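Local coordinates for protein endo-arabinase (Bacteroides thetaiotaomicron, PDB 5C0P) that probably hydrolyses glycosidic bonds in arabinan as a family 43 glycoside hydrolase and carries a bound magnesium ion, at residues V52-D57 / K62-S67; L110-D113 / G117-T120; S223-D228 / L254-G259. All coordinates share one frame; numbering follows the deposited sequence.

How the contacts relate
From the N terminus, contact 1 comes first and closes the short turn of the hairpin between strands 50-55 and 60-68, in the first blade of the five-bladed beta-propeller. Contact 2 follows in series, closing a tight loop and pairing strand 103-112 with 120-121, an outermost strand of the second blade. These two touch: Ser-67 O lies 2.9 Å from Phe-119 N, probably a hydrogen bond between neighbouring blades. Contact 3 closes a longer excursion, joining the chain running on from strand 217-224 to the loop before strand 260-266. None nests in or crosses another, and contacts 2 and 3 lie on opposite sides of the chain's centre, their own centres about 35 Å apart.

Contact 1 (V52-D57 / K62-S67); sequences VYKSKD and KDEGYS
Glu-64 OE2 is gripped by two lysines: Lys-54 NZ reaches it from the neighbouring strand in a salt bridge of 2.9 Å, and Lys-62 NZ adds a weak one from its own strand. The setting is the beta hairpin of strands 50-55 and 60-68, in the first blade of the propeller. Lys-54 runs out extended and bends only at chi3 (75°), which swings NZ over the carboxylate, 47° out of its plane. Glu-64 folds back to meet it, with CG resting 3.8 Å from Lys-54 CB. Lys-54 NZ also bridges to Glu-15, so this one ammonium sits between two carboxylates and would be expected to ease their mutual repulsion.

In the backbone, Lys-54 and Lys-62 form an antiparallel hydrogen-bonded pair, Lys-54 N to Lys-62 O and Lys-62 N to Lys-54 O, both 2.8 Å. Then the register slips: Val-52 gives its N-H to Gly-65 O but takes Glu-64 N on its own O, a G1-type beta bulge with Glu-64 and Gly-65 opposite Val-52. Gly-65 has a positive phi of 86° there, and its N is caught by Asp-63 OD1 at 2.9 Å in an Asx turn. That same OD1 lies at the edge of the Tyr-53 ring, 3.5 Å from CE1, while Asp-63 OD2 pairs with Arg-51. The ring itself meets Phe-44 edge-to-face. Where the chain turns a corner at Ser-67, OG hydrogen-bonds to His-43, and Ser-67 CB packs 3.9 Å from Val-52 CG1, a methyl that also lies 3.4 Å from Gly-65 O.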
loop_
_atom_site.group_PDB
_atom_site.type_symbol
_atom_site.label_atom_id
_atom_site.label_comp_id
_atom_site.label_asym_id
_atom_site.label_seq_id
_atom_site.Cartn_x
_atom_site.Cartn_y
_atom_site.Cartn_z
ATOM N N VAL A 52 -4.027 -2.791 -15.524
ATOM C CA VAL A 52 -5.198 -2.988 -14.682
ATOM C C VAL A 52 -6.024 -4.189 -15.138
ATOM O O VAL A 52 -6.347 -4.331 -16.312
ATOM C CB VAL A 52 -6.064 -1.699 -14.605
ATOM C CG1 VAL A 52 -6.436 -1.189 -15.997
ATOM C CG2 VAL A 52 -7.299 -1.938 -13.744
ATOM N N TYR A 53 -6.327 -5.069 -14.189
ATOM C CA TYR A 53 -7.244 -6.174 -14.427
ATOM C C TYR A 53 -8.525 -5.905 -13.654
ATOM O O TYR A 53 -8.507 -5.204 -12.647
ATOM C CB TYR A 53 -6.637 -7.494 -13.952
ATOM C CG TYR A 53 -5.543 -8.086 -14.833
ATOM C CD1 TYR A 53 -5.066 -7.431 -15.972
ATOM C CD2 TYR A 53 -5.007 -9.327 -14.534
ATOM C CE1 TYR A 53 -4.068 -8.011 -16.776
ATOM C CE2 TYR A 53 -4.021 -9.903 -15.324
ATOM C CZ TYR A 53 -3.559 -9.248 -16.440
ATOM O OH TYR A 53 -2.575 -9.853 -17.204
ATOM N N LYS A 54 -9.629 -6.479 -14.118
ATOM C CA LYS A 54 -10.944 -6.216 -13.547
ATOM C C LYS A 54 -11.641 -7.545 -13.284
ATOM O O LYS A 54 -11.399 -8.518 -13.994
ATOM C CB LYS A 54 -11.763 -5.401 -14.546
ATOM C CG LYS A 54 -13.132 -4.940 -14.071
ATOM C CD LYS A 54 -13.841 -4.137 -15.171
ATOM C CE LYS A 54 -14.365 -5.021 -16.294
ATOM N NZ LYS A 54 -15.033 -4.229 -17.374
ATOM N N SER A 55 -12.497 -7.586 -12.262
ATOM C CA SER A 55 -13.174 -8.831 -11.885
ATOM C C SER A 55 -14.548 -8.564 -11.287
ATOM O O SER A 55 -14.741 -7.560 -10.602
ATOM C CB SER A 55 -12.339 -9.599 -10.864
ATOM O OG SER A 55 -12.948 -10.842 -10.541
ATOM N N LYS A 56 -15.502 -9.461 -11.545
ATOM C CA LYS A 56 -16.805 -9.383 -10.902
ATOM C C LYS A 56 -16.781 -9.976 -9.500
ATOM O O LYS A 56 -17.635 -9.641 -8.687
ATOM C CB LYS A 56 -17.873 -10.132 -11.708
ATOM C CG LYS A 56 -18.193 -9.563 -13.078
ATOM C CD LYS A 56 -19.152 -10.510 -13.800
ATOM C CE LYS A 56 -19.645 -9.973 -15.132
ATOM N NZ LYS A 56 -20.635 -10.928 -15.723
ATOM N N ASP A 57 -15.827 -10.871 -9.226
ATOM C CA ASP A 57 -15.945 -11.719 -8.038
ATOM C C ASP A 57 -14.644 -12.090 -7.336
ATOM O O ASP A 57 -14.677 -12.853 -6.360
ATOM C CB ASP A 57 -16.711 -13.004 -8.376
ATOM C CG ASP A 57 -16.007 -13.867 -9.433
ATOM O OD1 ASP A 57 -14.898 -13.509 -9.887
ATOM O OD2 ASP A 57 -16.570 -14.922 -9.802
ATOM N N LYS A 62 -10.184 -10.035 -16.002
ATOM C CA LYS A 62 -10.125 -9.582 -17.387
ATOM C C LYS A 62 -9.094 -8.466 -17.518
ATOM O O LYS A 62 -9.028 -7.569 -16.674
ATOM C CB LYS A 62 -11.502 -9.062 -17.819
ATOM C CG LYS A 62 -11.561 -8.492 -19.223
ATOM C CD LYS A 62 -12.914 -7.837 -19.471
ATOM C CE LYS A 62 -13.002 -7.262 -20.869
ATOM N NZ LYS A 62 -11.835 -6.401 -21.176
ATOM N N ASP A 63 -8.287 -8.527 -18.567
ATOM C CA ASP A 63 -7.304 -7.492 -18.849
ATOM C C ASP A 63 -8.003 -6.249 -19.387
ATOM O O ASP A 63 -8.707 -6.311 -20.401
ATOM C CB ASP A 63 -6.299 -8.026 -19.877
ATOM C CG ASP A 63 -5.237 -7.007 -20.263
ATOM O OD1 ASP A 63 -4.983 -6.051 -19.500
ATOM O OD2 ASP A 63 -4.639 -7.179 -21.348
ATOM N N GLU A 64 -7.815 -5.128 -18.694
ATOM C CA GLU A 64 -8.368 -3.848 -19.128
ATOM C C GLU A 64 -7.283 -2.877 -19.592
ATOM O O GLU A 64 -7.532 -1.685 -19.748
ATOM C CB GLU A 64 -9.209 -3.218 -18.014
ATOM C CG GLU A 64 -10.556 -3.896 -17.797
ATOM C CD GLU A 64 -11.536 -3.661 -18.934
ATOM O OE1 GLU A 64 -11.282 -2.792 -19.794
ATOM O OE2 GLU A 64 -12.570 -4.354 -18.968
ATOM N N GLY A 65 -6.085 -3.390 -19.844
ATOM C CA GLY A 65 -5.052 -2.578 -20.456
ATOM C C GLY A 65 -4.246 -1.770 -19.460
ATOM O O GLY A 65 -4.114 -2.144 -18.295
ATOM N N TYR A 66 -3.704 -0.647 -19.915
ATOM C CA TYR A 66 -2.824 0.143 -19.066
ATOM C C TYR A 66 -3.543 1.348 -18.491
ATOM O O TYR A 66 -4.165 2.123 -19.225
ATOM C CB TYR A 66 -1.596 0.598 -19.853
ATOM C CG TYR A 66 -0.836 -0.550 -20.468
ATOM C CD1 TYR A 66 -0.139 -1.449 -19.671
ATOM C CD2 TYR A 66 -0.824 -0.738 -21.840
ATOM C CE1 TYR A 66 0.554 -2.504 -20.230
ATOM C CE2 TYR A 66 -0.133 -1.786 -22.408
ATOM C CZ TYR A 66 0.553 -2.666 -21.598
ATOM O OH TYR A 66 1.243 -3.713 -22.165
ATOM N N SER A 67 -3.456 1.490 -17.173
ATOM C CA SER A 67 -4.073 2.610 -16.480
ATOM C C SER A 67 -3.101 3.780 -16.334
ATOM O O SER A 67 -3.529 4.915 -16.155
ATOM C CB SER A 67 -4.611 2.182 -15.117
ATOM O OG SER A 67 -3.568 1.672 -14.296
#

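Contact 2 (L110-D113 / G117-T120); sequences LVSD and GPFT
Val-111 and Thr-120 make an antiparallel hydrogen-bonded pair, Val-111 N to Thr-120 O at 2.8 Å and Thr-120 N to Val-111 O at 3.0 Å. Val-111 O does more than close this ring: a water donates to it and also hydrogen-bonds Thr-120 OG1, and the CA-H of Phe-119 points at it with CA 3.3 Å away. Two hydrogen bonds and a CH contact thus converge on one carbonyl oxygen.

Ser-112 makes two side-chain contacts. Its OG, swung to the far side of CB from the backbone N (chi1 -179°), donates to Pro-118 O at 3.0 Å. The hydroxyl comes in steeply, 60° out of the plane of the Pro-118 carbonyl. The same hydroxyl bonds the backbone N of Ser-114, which ties it to the turn as well as across it. The pairing adds the short edge strand 120-121 to the second blade of the propeller, and the loop that brings it alongside strand 103-112 passes through a cis peptide bond between Gly-117 and Pro-118.

Ser-112 CB, meanwhile, lies over one face of the Phe-119 ring in a CH-pi contact, 3.9 Å from the centroid and 27° off the normal, displaced toward the CD1 rim. That ring also touches Leu-94 of the adjacent strand 91-100 and Ser-67 of the first blade. Leu-110 CB packs 3.7 Å from Phe-119 CB, and Leu-110 CD2 rests 4.0 Å from Thr-120 C.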
loop_
_atom_site.group_PDB
_atom_site.type_symbol
_atom_site.label_atom_id
_atom_site.label_comp_id
_atom_site.label_asym_id
_atom_site.label_seq_id
_atom_site.Cartn_x
_atom_site.Cartn_y
_atom_site.Cartn_z
ATOM N N LEU A 110 -1.830 10.389 -8.781
ATOM C CA LEU A 110 -2.356 10.612 -10.122
ATOM C C LEU A 110 -3.861 10.432 -10.055
ATOM O O LEU A 110 -4.365 9.765 -9.148
ATOM C CB LEU A 110 -1.735 9.625 -11.112
ATOM C CG LEU A 110 -0.202 9.696 -11.165
ATOM C CD1 LEU A 110 0.460 8.673 -10.223
ATOM C CD2 LEU A 110 0.275 9.525 -12.574
ATOM N N VAL A 111 -4.581 11.016 -11.004
ATOM C CA VAL A 111 -6.041 11.065 -10.896
ATOM C C VAL A 111 -6.727 10.656 -12.201
ATOM O O VAL A 111 -6.201 10.888 -13.291
ATOM C CB VAL A 111 -6.510 12.478 -10.446
ATOM C CG1 VAL A 111 -6.153 13.547 -11.493
ATOM C CG2 VAL A 111 -8.016 12.494 -10.104
ATOM N N SER A 112 -7.907 10.047 -12.073
ATOM C CA SER A 112 -8.723 9.673 -13.228
ATOM C C SER A 112 -10.190 9.802 -12.870
ATOM O O SER A 112 -10.549 9.765 -11.686
ATOM C CB SER A 112 -8.438 8.224 -13.640
ATOM O OG SER A 112 -9.213 7.858 -14.775
ATOM N N ASP A 113 -11.035 9.935 -13.889
ATOM C CA ASP A 113 -12.478 9.920 -13.679
ATOM C C ASP A 113 -12.982 8.478 -13.576
ATOM O O ASP A 113 -14.128 8.242 -13.193
ATOM C CB ASP A 113 -13.194 10.625 -14.835
ATOM C CG ASP A 113 -12.985 12.129 -14.833
ATOM O OD1 ASP A 113 -12.557 12.675 -13.799
ATOM O OD2 ASP A 113 -13.272 12.762 -15.870
ATOM N N GLY A 117 -8.588 4.005 -14.926
ATOM C CA GLY A 117 -7.752 4.995 -15.586
ATOM C C GLY A 117 -8.337 5.426 -16.918
ATOM O O GLY A 117 -9.468 5.061 -17.252
ATOM N N PRO A 118 -7.563 6.161 -17.733
ATOM C CA PRO A 118 -6.145 6.500 -17.561
ATOM C C PRO A 118 -5.937 7.570 -16.502
ATOM O O PRO A 118 -6.777 8.464 -16.337
ATOM C CB PRO A 118 -5.752 7.048 -18.938
ATOM C CG PRO A 118 -7.029 7.611 -19.490
ATOM C CD PRO A 118 -8.125 6.730 -18.970
ATOM N N PHE A 119 -4.833 7.451 -15.777
ATOM C CA PHE A 119 -4.467 8.418 -14.745
ATOM C C PHE A 119 -3.513 9.471 -15.296
ATOM O O PHE A 119 -2.663 9.175 -16.135
ATOM C CB PHE A 119 -3.802 7.705 -13.570
ATOM C CG PHE A 119 -4.732 6.829 -12.797
ATOM C CD1 PHE A 119 -5.532 7.368 -11.799
ATOM C CD2 PHE A 119 -4.814 5.471 -13.072
ATOM C CE1 PHE A 119 -6.407 6.569 -11.090
ATOM C CE2 PHE A 119 -5.685 4.661 -12.359
ATOM C CZ PHE A 119 -6.479 5.217 -11.370
ATOM N N THR A 120 -3.671 10.706 -14.828
ATOM C CA THR A 120 -2.730 11.781 -15.139
ATOM C C THR A 120 -2.222 12.352 -13.817
ATOM O O THR A 120 -2.915 12.296 -12.804
ATOM C CB THR A 120 -3.373 12.882 -16.003
ATOM O OG1 THR A 120 -4.456 13.473 -15.284
ATOM C CG2 THR A 120 -3.892 12.306 -17.301
HETATM O O HOH W 1 -6.871 11.952 -15.809
#

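Contact 3 (S223-D228 / L254-G259); sequences SFRKTD and LNSDDG
Arg-225 reaches Ser-256 through the far end of its side chain: CB sets out toward the 254-259 loop, and the side chain touches Ala-232 of strand 231-238. A bend at chi3 (-61°) then turns the guanidinium so that one edge looks back at its own loop and another edge is turned to Ser-256. NE donates to Asp-228 OD1 at 3.1 Å and NH2 to OD2, a side-on salt bridge with both oxygens met on their syn sides; the NH2 distance is modelled too short to be trusted in detail. Held at two nitrogens, the guanidinium has little freedom to rotate.

NH1 makes the bond across, to Ser-256 OG at 2.9 Å, bent to 141° and tilted 24° from the guanidinium plane. This bond joins the chain running on from strand 217-224, in the fourth propeller blade, to the chain leading into strand 260-266 of the fifth, where His-261 binds magnesium. NH1 also bonds Thr-253 OG1, and NH2 adds a weak second bond to the same Ser-256 hydroxyl. The receiving loop is braced from within by Asn-255, whose ND2 donates to Gly-259 O and to Asp-257 OD1, each at 2.8 Å, while its OD1 accepts from Ile-233 N.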
loop_
_atom_site.group_PDB
_atom_site.type_symbol
_atom_site.label_atom_id
_atom_site.label_comp_id
_atom_site.label_asym_id
_atom_site.label_seq_id
_atom_site.Cartn_x
_atom_site.Cartn_y
_atom_site.Cartn_z
ATOM N N SER A 223 7.653 -6.396 6.947
ATOM C CA SER A 223 9.092 -6.449 7.155
ATOM C C SER A 223 9.520 -7.904 7.097
ATOM O O SER A 223 8.736 -8.768 6.715
ATOM C CB SER A 223 9.468 -5.815 8.501
ATOM O OG SER A 223 10.847 -5.508 8.545
ATOM N N PHE A 224 10.762 -8.182 7.476
ATOM C CA PHE A 224 11.262 -9.555 7.502
ATOM C C PHE A 224 11.342 -10.071 8.931
ATOM O O PHE A 224 11.670 -9.318 9.844
ATOM C CB PHE A 224 12.616 -9.635 6.789
ATOM C CG PHE A 224 12.516 -9.375 5.320
ATOM C CD1 PHE A 224 12.565 -8.077 4.824
ATOM C CD2 PHE A 224 12.300 -10.425 4.438
ATOM C CE1 PHE A 224 12.438 -7.838 3.461
ATOM C CE2 PHE A 224 12.178 -10.193 3.076
ATOM C CZ PHE A 224 12.244 -8.897 2.590
ATOM N N ARG A 225 11.036 -11.356 9.114
ATOM C CA ARG A 225 10.995 -11.983 10.438
ATOM C C ARG A 225 12.371 -12.402 10.907
ATOM O O ARG A 225 13.158 -12.937 10.123
ATOM C CB ARG A 225 10.131 -13.247 10.407
ATOM C CG ARG A 225 8.719 -13.024 9.963
ATOM C CD ARG A 225 7.788 -14.068 10.557
ATOM N NE ARG A 225 8.092 -15.451 10.185
ATOM C CZ ARG A 225 7.246 -16.452 10.405
ATOM N NH1 ARG A 225 6.074 -16.194 10.970
ATOM N NH2 ARG A 225 7.552 -17.695 10.056
ATOM N N LYS A 226 12.637 -12.220 12.197
ATOM C CA LYS A 226 13.918 -12.621 12.770
ATOM C C LYS A 226 14.089 -14.134 12.880
ATOM O O LYS A 226 15.212 -14.636 12.808
ATOM C CB LYS A 226 14.154 -11.953 14.129
ATOM C CG LYS A 226 13.267 -12.448 15.252
ATOM C CD LYS A 226 13.485 -11.621 16.509
ATOM C CE LYS A 226 12.707 -12.199 17.678
ATOM N NZ LYS A 226 12.699 -11.270 18.842
ATOM N N THR A 227 12.985 -14.864 13.026
ATOM C CA THR A 227 13.077 -16.316 13.225
ATOM C C THR A 227 13.588 -17.058 11.987
ATOM O O THR A 227 14.432 -17.944 12.098
ATOM C CB THR A 227 11.715 -16.937 13.614
ATOM O OG1 THR A 227 10.737 -16.587 12.632
ATOM C CG2 THR A 227 11.251 -16.458 14.976
ATOM N N ASP A 228 13.075 -16.700 10.812
ATOM C CA ASP A 228 13.359 -17.465 9.595
ATOM C C ASP A 228 13.629 -16.623 8.345
ATOM O O ASP A 228 13.829 -17.170 7.256
ATOM C CB ASP A 228 12.228 -18.462 9.306
ATOM C CG ASP A 228 10.851 -17.799 9.245
ATOM O OD1 ASP A 228 10.765 -16.555 9.112
ATOM O OD2 ASP A 228 9.841 -18.528 9.316
ATOM N N LEU A 254 1.006 -12.035 11.140
ATOM C CA LEU A 254 -0.261 -12.641 10.744
ATOM C C LEU A 254 -0.036 -13.952 10.004
ATOM O O LEU A 254 -0.899 -14.828 10.005
ATOM C CB LEU A 254 -1.051 -11.704 9.836
ATOM C CG LEU A 254 -1.997 -10.674 10.450
ATOM C CD1 LEU A 254 -1.270 -9.719 11.358
ATOM C CD2 LEU A 254 -2.711 -9.925 9.349
ATOM N N ASN A 255 1.122 -14.073 9.356
ATOM C CA ASN A 255 1.337 -15.126 8.368
ATOM C C ASN A 255 2.739 -15.720 8.423
ATOM O O ASN A 255 3.666 -15.087 8.939
ATOM C CB ASN A 255 1.074 -14.569 6.965
ATOM C CG ASN A 255 2.000 -13.414 6.612
ATOM O OD1 ASN A 255 2.343 -12.581 7.463
ATOM N ND2 ASN A 255 2.421 -13.364 5.357
ATOM N N SER A 256 2.887 -16.930 7.883
ATOM C CA SER A 256 4.170 -17.613 7.822
ATOM C C SER A 256 4.446 -18.124 6.421
ATOM O O SER A 256 5.251 -19.039 6.235
ATOM C CB SER A 256 4.199 -18.780 8.804
ATOM O OG SER A 256 4.207 -18.306 10.137
ATOM N N ASP A 257 3.787 -17.526 5.433
ATOM C CA ASP A 257 3.926 -17.971 4.054
ATOM C C ASP A 257 4.863 -17.111 3.191
ATOM O O ASP A 257 4.809 -17.188 1.961
ATOM C CB ASP A 257 2.548 -18.087 3.387
ATOM C CG ASP A 257 1.762 -16.797 3.429
ATOM O OD1 ASP A 257 2.315 -15.771 3.872
ATOM O OD2 ASP A 257 0.584 -16.816 2.996
ATOM N N ASP A 258 5.725 -16.323 3.838
ATOM C CA ASP A 258 6.693 -15.468 3.140
ATOM C C ASP A 258 5.958 -14.437 2.294
ATOM O O ASP A 258 6.450 -14.003 1.257
ATOM C CB ASP A 258 7.653 -16.320 2.280
ATOM C CG ASP A 258 8.845 -15.534 1.756
ATOM O OD1 ASP A 258 9.410 -14.735 2.522
ATOM O OD2 ASP A 258 9.228 -15.732 0.572
ATOM N N GLY A 259 4.779 -14.034 2.756
ATOM C CA GLY A 259 3.971 -13.070 2.035
ATOM C C GLY A 259 3.891 -11.718 2.710
ATOM O O GLY A 259 4.121 -11.593 3.912
#